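Protein Dok-7 (Mus musculus, PDB 3ML4) activates the receptor tyrosine kinase MuSK at the neuromuscular synapse by dimerization, its PH domain binding phosphoinositides and its PTB domain engaging the receptor's juxtamembrane region. Local coordinates at residues L73-L78 with A90-F95; A103-I108 with V115-V120. All coordinates share one frame; numbering follows the deposited sequence.

Interaction 1 of 2, residues L73-L78 with A90-F95; sequences LPYEGL and AVMLGF
Y75 carries its ring CG anti to the backbone N (chi1 -180°), while M92, a selenomethionine, has CG anti to its carbonyl carbon and then bends at both following torsions; between them these turns lay the M92 chain over one face of the tyrosine ring. The result is a Met-aromatic contact in the PH domain, where the loop between strands 59-71 and 81-86 folds back beside strand 90-94. The touching is done mainly by carbon: M92 CG lies 3.9 Å from the centroid of the Y75 ring, a CH-pi contact displaced toward the rim. Its closest approach is to the ring edge atom Y75 CE2, with M92 CG at 3.6 Å. Selenium stands higher above the same face and more nearly over the ring centre, M92 SE being 5.0 Å from the centroid of the Y75 ring. The opposite face is taken by CG of E76, next along the loop, so the ring sits between two methylenes.

A type I' turn from Y75 to L78 sets the loop's shape, closed by the backbone bonds Y75 N to L78 O and L78 N to Y75 O, both 3.0 Å. M92 also packs on T81 and A83 of the intervening strand, and L78 touches W23. At the other end of the contact, a leucine methyl rests on bare glycine backbone, L78 CD2 lying 3.8 Å from G94 CA.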
loop_
_atom_site.group_PDB
_atom_site.type_symbol
_atom_site.label_atom_id
_atom_site.label_comp_id
_atom_site.label_asym_id
_atom_site.label_seq_id
_atom_site.Cartn_x
_atom_site.Cartn_y
_atom_site.Cartn_z
ATOM N N LEU B 73 2.509 26.779 -5.128
ATOM C CA LEU B 73 1.278 27.496 -5.420
ATOM C C LEU B 73 1.161 28.625 -4.408
ATOM O O LEU B 73 1.320 28.392 -3.216
ATOM C CB LEU B 73 0.060 26.579 -5.282
ATOM C CG LEU B 73 -0.181 25.395 -6.226
ATOM C CD1 LEU B 73 -1.292 24.514 -5.672
ATOM C CD2 LEU B 73 -0.496 25.817 -7.663
ATOM N N PRO B 74 0.899 29.858 -4.878
ATOM C CA PRO B 74 0.686 30.975 -3.960
ATOM C C PRO B 74 -0.611 30.806 -3.170
ATOM O O PRO B 74 -1.646 30.459 -3.746
ATOM C CB PRO B 74 0.597 32.187 -4.893
ATOM C CG PRO B 74 1.182 31.717 -6.208
ATOM C CD PRO B 74 0.812 30.282 -6.284
ATOM N N TYR B 75 -0.545 31.052 -1.864
ATOM C CA TYR B 75 -1.667 30.812 -0.972
ATOM C C TYR B 75 -1.474 31.533 0.359
ATOM O O TYR B 75 -0.459 31.337 1.039
ATOM C CB TYR B 75 -1.822 29.307 -0.740
ATOM C CG TYR B 75 -2.968 28.908 0.170
ATOM C CD1 TYR B 75 -4.286 28.939 -0.281
ATOM C CD2 TYR B 75 -2.726 28.477 1.472
ATOM C CE1 TYR B 75 -5.332 28.570 0.543
ATOM C CE2 TYR B 75 -3.775 28.103 2.308
ATOM C CZ TYR B 75 -5.072 28.153 1.837
ATOM O OH TYR B 75 -6.116 27.782 2.656
ATOM N N GLU B 76 -2.450 32.370 0.712
ATOM C CA GLU B 76 -2.494 33.077 2.007
ATOM C C GLU B 76 -1.195 33.801 2.381
ATOM O O GLU B 76 -0.753 33.752 3.533
ATOM C CB GLU B 76 -2.911 32.118 3.135
ATOM C CG GLU B 76 -4.291 31.496 2.975
ATOM C CD GLU B 76 -5.429 32.489 3.158
ATOM O OE1 GLU B 76 -5.246 33.505 3.869
ATOM O OE2 GLU B 76 -6.516 32.241 2.590
ATOM N N GLY B 77 -0.585 34.458 1.397
ATOM C CA GLY B 77 0.612 35.261 1.617
ATOM C C GLY B 77 1.915 34.494 1.516
ATOM O O GLY B 77 2.989 35.071 1.671
ATOM N N LEU B 78 1.831 33.192 1.259
ATOM C CA LEU B 78 3.033 32.357 1.154
ATOM C C LEU B 78 3.253 31.859 -0.267
ATOM O O LEU B 78 2.291 31.694 -1.028
ATOM C CB LEU B 78 2.983 31.192 2.152
ATOM C CG LEU B 78 3.562 31.450 3.558
ATOM C CD1 LEU B 78 2.620 32.269 4.419
ATOM C CD2 LEU B 78 3.908 30.145 4.264
ATOM N N ALA B 90 -7.784 19.615 0.407
ATOM C CA ALA B 90 -6.363 19.873 0.196
ATOM C C ALA B 90 -5.743 20.341 1.506
ATOM O O ALA B 90 -6.339 21.137 2.236
ATOM C CB ALA B 90 -6.170 20.912 -0.881
ATOM N N VAL B 91 -4.549 19.836 1.804
ATOM C CA VAL B 91 -3.808 20.254 2.993
ATOM C C VAL B 91 -2.629 21.108 2.557
ATOM O O VAL B 91 -1.761 20.635 1.826
ATOM C CB VAL B 91 -3.318 19.041 3.823
ATOM C CG1 VAL B 91 -2.409 19.493 4.963
ATOM C CG2 VAL B 91 -4.503 18.254 4.362
HETATM N N MSE B 92 -2.605 22.363 3.002
HETATM C CA MSE B 92 -1.563 23.312 2.594
HETATM C C MSE B 92 -0.449 23.424 3.625
HETATM O O MSE B 92 -0.691 23.767 4.779
HETATM C CB MSE B 92 -2.155 24.698 2.299
HETATM C CG MSE B 92 -3.270 24.719 1.246
HETATM SE SE MSE B 92 -2.796 23.891 -0.469
HETATM C CE MSE B 92 -1.371 25.100 -1.052
ATOM N N LEU B 93 0.770 23.117 3.191
ATOM C CA LEU B 93 1.956 23.211 4.034
ATOM C C LEU B 93 2.740 24.473 3.693
ATOM O O LEU B 93 2.870 24.829 2.524
ATOM C CB LEU B 93 2.850 21.981 3.851
ATOM C CG LEU B 93 2.317 20.573 4.150
ATOM C CD1 LEU B 93 3.436 19.544 4.010
ATOM C CD2 LEU B 93 1.704 20.485 5.530
ATOM N N GLY B 94 3.263 25.137 4.721
ATOM C CA GLY B 94 3.983 26.392 4.544
ATOM C C GLY B 94 5.451 26.293 4.895
ATOM O O GLY B 94 5.810 25.973 6.028
ATOM N N PHE B 95 6.298 26.583 3.915
ATOM C CA PHE B 95 7.736 26.534 4.094
ATOM C C PHE B 95 8.342 27.901 3.857
ATOM O O PHE B 95 7.774 28.725 3.142
ATOM C CB PHE B 95 8.366 25.539 3.121
ATOM C CG PHE B 95 7.780 24.170 3.199
ATOM C CD1 PHE B 95 6.698 23.819 2.400
ATOM C CD2 PHE B 95 8.308 23.225 4.071
ATOM C CE1 PHE B 95 6.149 22.551 2.467
ATOM C CE2 PHE B 95 7.766 21.948 4.144
ATOM C CZ PHE B 95 6.683 21.610 3.337
#

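Interaction 2 of 2, residues A103-I108 with V115-V120; sequences AWDTRI and VHRFHV
D105 and R117 reach for each other from opposite directions, one from the C-terminal helix of the PH domain, the other from the first strand of the PTB domain, and meet in a salt bridge across the interface of the two domains. Between helix and strand, one pair of atoms carries the charged contact. R117 NH2 lies 3.3 Å from D105 OD2, and as a hydrogen bond this is weak, with an N-H...O angle of 129°. OD2 sits at the guanidinium edge, near its plane, but the carboxylate is turned 67° out of that plane. With chi1 at -179° the D105 side chain extends away from its own backbone N, carrying the carboxylate across to the strand.

The stronger polar partner of D105 is one turn further along its own helix: R109 NH1 makes a salt bridge to D105 OD1 and also lies close to R117 NE, and the shared carboxylate probably eases the proximity of these two positive groups. R117 NE has a weak hydrogen bond of its own to L69 O.

In the packing around the bridge, P71 of strand 59-71 touches the side chains of both D105 and R117, while I108 lies on L69 of that strand and on L30. The second carboxylate oxygen confirms how uneven the grip is: D105 OD1 is farther from the same nitrogen, R117 NH2, at 3.6 Å, so the pair does not form the two-pronged arrangement of a carboxylate with a guanidinium.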
loop_
_atom_site.group_PDB
_atom_site.type_symbol
_atom_site.label_atom_id
_atom_site.label_comp_id
_atom_site.label_asym_id
_atom_site.label_seq_id
_atom_site.Cartn_x
_atom_site.Cartn_y
_atom_site.Cartn_z
ATOM N N ALA B 103 12.479 19.502 -1.323
ATOM C CA ALA B 103 12.932 18.335 -0.578
ATOM C C ALA B 103 11.733 17.532 -0.081
ATOM O O ALA B 103 11.673 16.319 -0.276
ATOM C CB ALA B 103 13.827 18.753 0.589
ATOM N N TRP B 104 10.769 18.220 0.531
ATOM C CA TRP B 104 9.537 17.586 1.000
ATOM C C TRP B 104 8.727 16.957 -0.146
ATOM O O TRP B 104 8.293 15.806 -0.044
ATOM C CB TRP B 104 8.692 18.575 1.814
ATOM C CG TRP B 104 9.120 18.688 3.252
ATOM C CD1 TRP B 104 10.377 18.962 3.715
ATOM C CD2 TRP B 104 8.292 18.532 4.415
ATOM N NE1 TRP B 104 10.385 18.982 5.088
ATOM C CE2 TRP B 104 9.119 18.725 5.545
ATOM C CE3 TRP B 104 6.934 18.249 4.613
ATOM C CZ2 TRP B 104 8.633 18.639 6.857
ATOM C CZ3 TRP B 104 6.452 18.170 5.924
ATOM C CH2 TRP B 104 7.301 18.360 7.024
ATOM N N ASP B 105 8.555 17.702 -1.238
ATOM C CA ASP B 105 7.847 17.197 -2.415
ATOM C C ASP B 105 8.501 15.937 -2.995
ATOM O O ASP B 105 7.808 14.964 -3.301
ATOM C CB ASP B 105 7.747 18.273 -3.501
ATOM C CG ASP B 105 7.000 17.788 -4.725
ATOM O OD1 ASP B 105 5.758 17.905 -4.755
ATOM O OD2 ASP B 105 7.651 17.284 -5.656
ATOM N N THR B 106 9.828 15.970 -3.143
ATOM C CA THR B 106 10.581 14.848 -3.707
ATOM C C THR B 106 10.549 13.617 -2.791
ATOM O O THR B 106 10.373 12.490 -3.267
ATOM C CB THR B 106 12.049 15.244 -4.006
ATOM O OG1 THR B 106 12.075 16.487 -4.717
ATOM C CG2 THR B 106 12.754 14.175 -4.836
ATOM N N ARG B 107 10.708 13.838 -1.486
ATOM C CA ARG B 107 10.722 12.747 -0.508
ATOM C C ARG B 107 9.342 12.093 -0.377
ATOM O O ARG B 107 9.230 10.865 -0.436
ATOM C CB ARG B 107 11.252 13.244 0.852
ATOM C CG ARG B 107 11.530 12.164 1.919
ATOM C CD ARG B 107 12.777 11.325 1.633
ATOM N NE ARG B 107 12.419 10.090 0.943
ATOM C CZ ARG B 107 12.235 8.913 1.542
ATOM N NH1 ARG B 107 12.405 8.786 2.853
ATOM N NH2 ARG B 107 11.893 7.854 0.819
ATOM N N ILE B 108 8.302 12.917 -0.224
ATOM C CA ILE B 108 6.918 12.429 -0.114
ATOM C C ILE B 108 6.458 11.674 -1.367
ATOM O O ILE B 108 5.846 10.613 -1.259
ATOM C CB ILE B 108 5.925 13.565 0.235
ATOM C CG1 ILE B 108 6.275 14.187 1.596
ATOM C CG2 ILE B 108 4.489 13.045 0.243
ATOM C CD1 ILE B 108 5.530 15.477 1.924
ATOM N N VAL B 115 3.669 8.634 -7.892
ATOM C CA VAL B 115 2.896 9.874 -7.841
ATOM C C VAL B 115 3.569 10.966 -8.671
ATOM O O VAL B 115 4.655 11.456 -8.343
ATOM C CB VAL B 115 2.531 10.311 -6.372
ATOM C CG1 VAL B 115 3.527 9.775 -5.363
ATOM C CG2 VAL B 115 2.350 11.831 -6.234
ATOM N N HIS B 116 2.891 11.309 -9.765
ATOM C CA HIS B 116 3.412 12.169 -10.817
ATOM C C HIS B 116 2.382 13.244 -11.140
ATOM O O HIS B 116 1.182 13.045 -10.932
ATOM C CB HIS B 116 3.672 11.344 -12.079
ATOM C CG HIS B 116 4.629 10.208 -11.881
ATOM N ND1 HIS B 116 5.894 10.196 -12.435
ATOM C CD2 HIS B 116 4.504 9.042 -11.206
ATOM C CE1 HIS B 116 6.507 9.077 -12.100
ATOM N NE2 HIS B 116 5.685 8.358 -11.355
ATOM N N ARG B 117 2.844 14.379 -11.651
ATOM C CA ARG B 117 1.939 15.446 -12.026
ATOM C C ARG B 117 2.400 16.112 -13.314
ATOM O O ARG B 117 3.598 16.278 -13.544
ATOM C CB ARG B 117 1.805 16.466 -10.887
ATOM C CG ARG B 117 2.787 17.616 -10.955
ATOM C CD ARG B 117 2.736 18.495 -9.736
ATOM N NE ARG B 117 3.911 18.268 -8.905
ATOM C CZ ARG B 117 5.083 18.859 -9.101
ATOM N NH1 ARG B 117 5.229 19.732 -10.096
ATOM N NH2 ARG B 117 6.110 18.579 -8.300
ATOM N N PHE B 118 1.439 16.485 -14.153
ATOM C CA PHE B 118 1.719 17.164 -15.417
ATOM C C PHE B 118 0.785 18.350 -15.588
ATOM O O PHE B 118 -0.438 18.195 -15.515
ATOM C CB PHE B 118 1.524 16.211 -16.593
ATOM C CG PHE B 118 2.300 14.924 -16.486
ATOM C CD1 PHE B 118 3.505 14.769 -17.157
ATOM C CD2 PHE B 118 1.810 13.855 -15.730
ATOM C CE1 PHE B 118 4.222 13.571 -17.074
ATOM C CE2 PHE B 118 2.519 12.667 -15.638
ATOM C CZ PHE B 118 3.728 12.525 -16.316
ATOM N N HIS B 119 1.363 19.536 -15.799
ATOM C CA HIS B 119 0.586 20.735 -16.110
ATOM C C HIS B 119 -0.057 20.593 -17.490
ATOM O O HIS B 119 0.640 20.462 -18.501
ATOM C CB HIS B 119 1.464 21.988 -16.070
ATOM C CG HIS B 119 1.914 22.383 -14.693
ATOM N ND1 HIS B 119 3.234 22.637 -14.380
ATOM C CD2 HIS B 119 1.220 22.532 -13.538
ATOM C CE1 HIS B 119 3.329 22.953 -13.099
ATOM N NE2 HIS B 119 2.123 22.892 -12.565
ATOM N N VAL B 120 -1.386 20.609 -17.521
ATOM C CA VAL B 120 -2.156 20.434 -18.758
ATOM C C VAL B 120 -3.246 21.502 -18.945
ATOM O O VAL B 120 -3.576 22.247 -18.017
ATOM C CB VAL B 120 -2.823 19.024 -18.835
ATOM C CG1 VAL B 120 -1.780 17.901 -18.679
ATOM C CG2 VAL B 120 -3.943 18.888 -17.796
#

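Following the chain from the N terminus, the six-stranded sheet of the PH domain comes first, and interaction 1 closes a loop within it that takes in strand 81-86. Helix 98-112 follows strand 90-94, and interaction 2 then closes a shorter loop, the end of this helix and the turn into strand 115-122. The two neither nest nor cross; they stand in series, their centres about 15 Å apart. Interaction 1 stays inside the PH domain, whereas interaction 2 bridges PH helix and PTB sheet. They meet in the hydrophobic core beneath the helix: F95 CE2 is 3.5 Å from W104 CD2, in an edge-to-face pair, and L93 CD1 packs on W104 CE3 of the same indole.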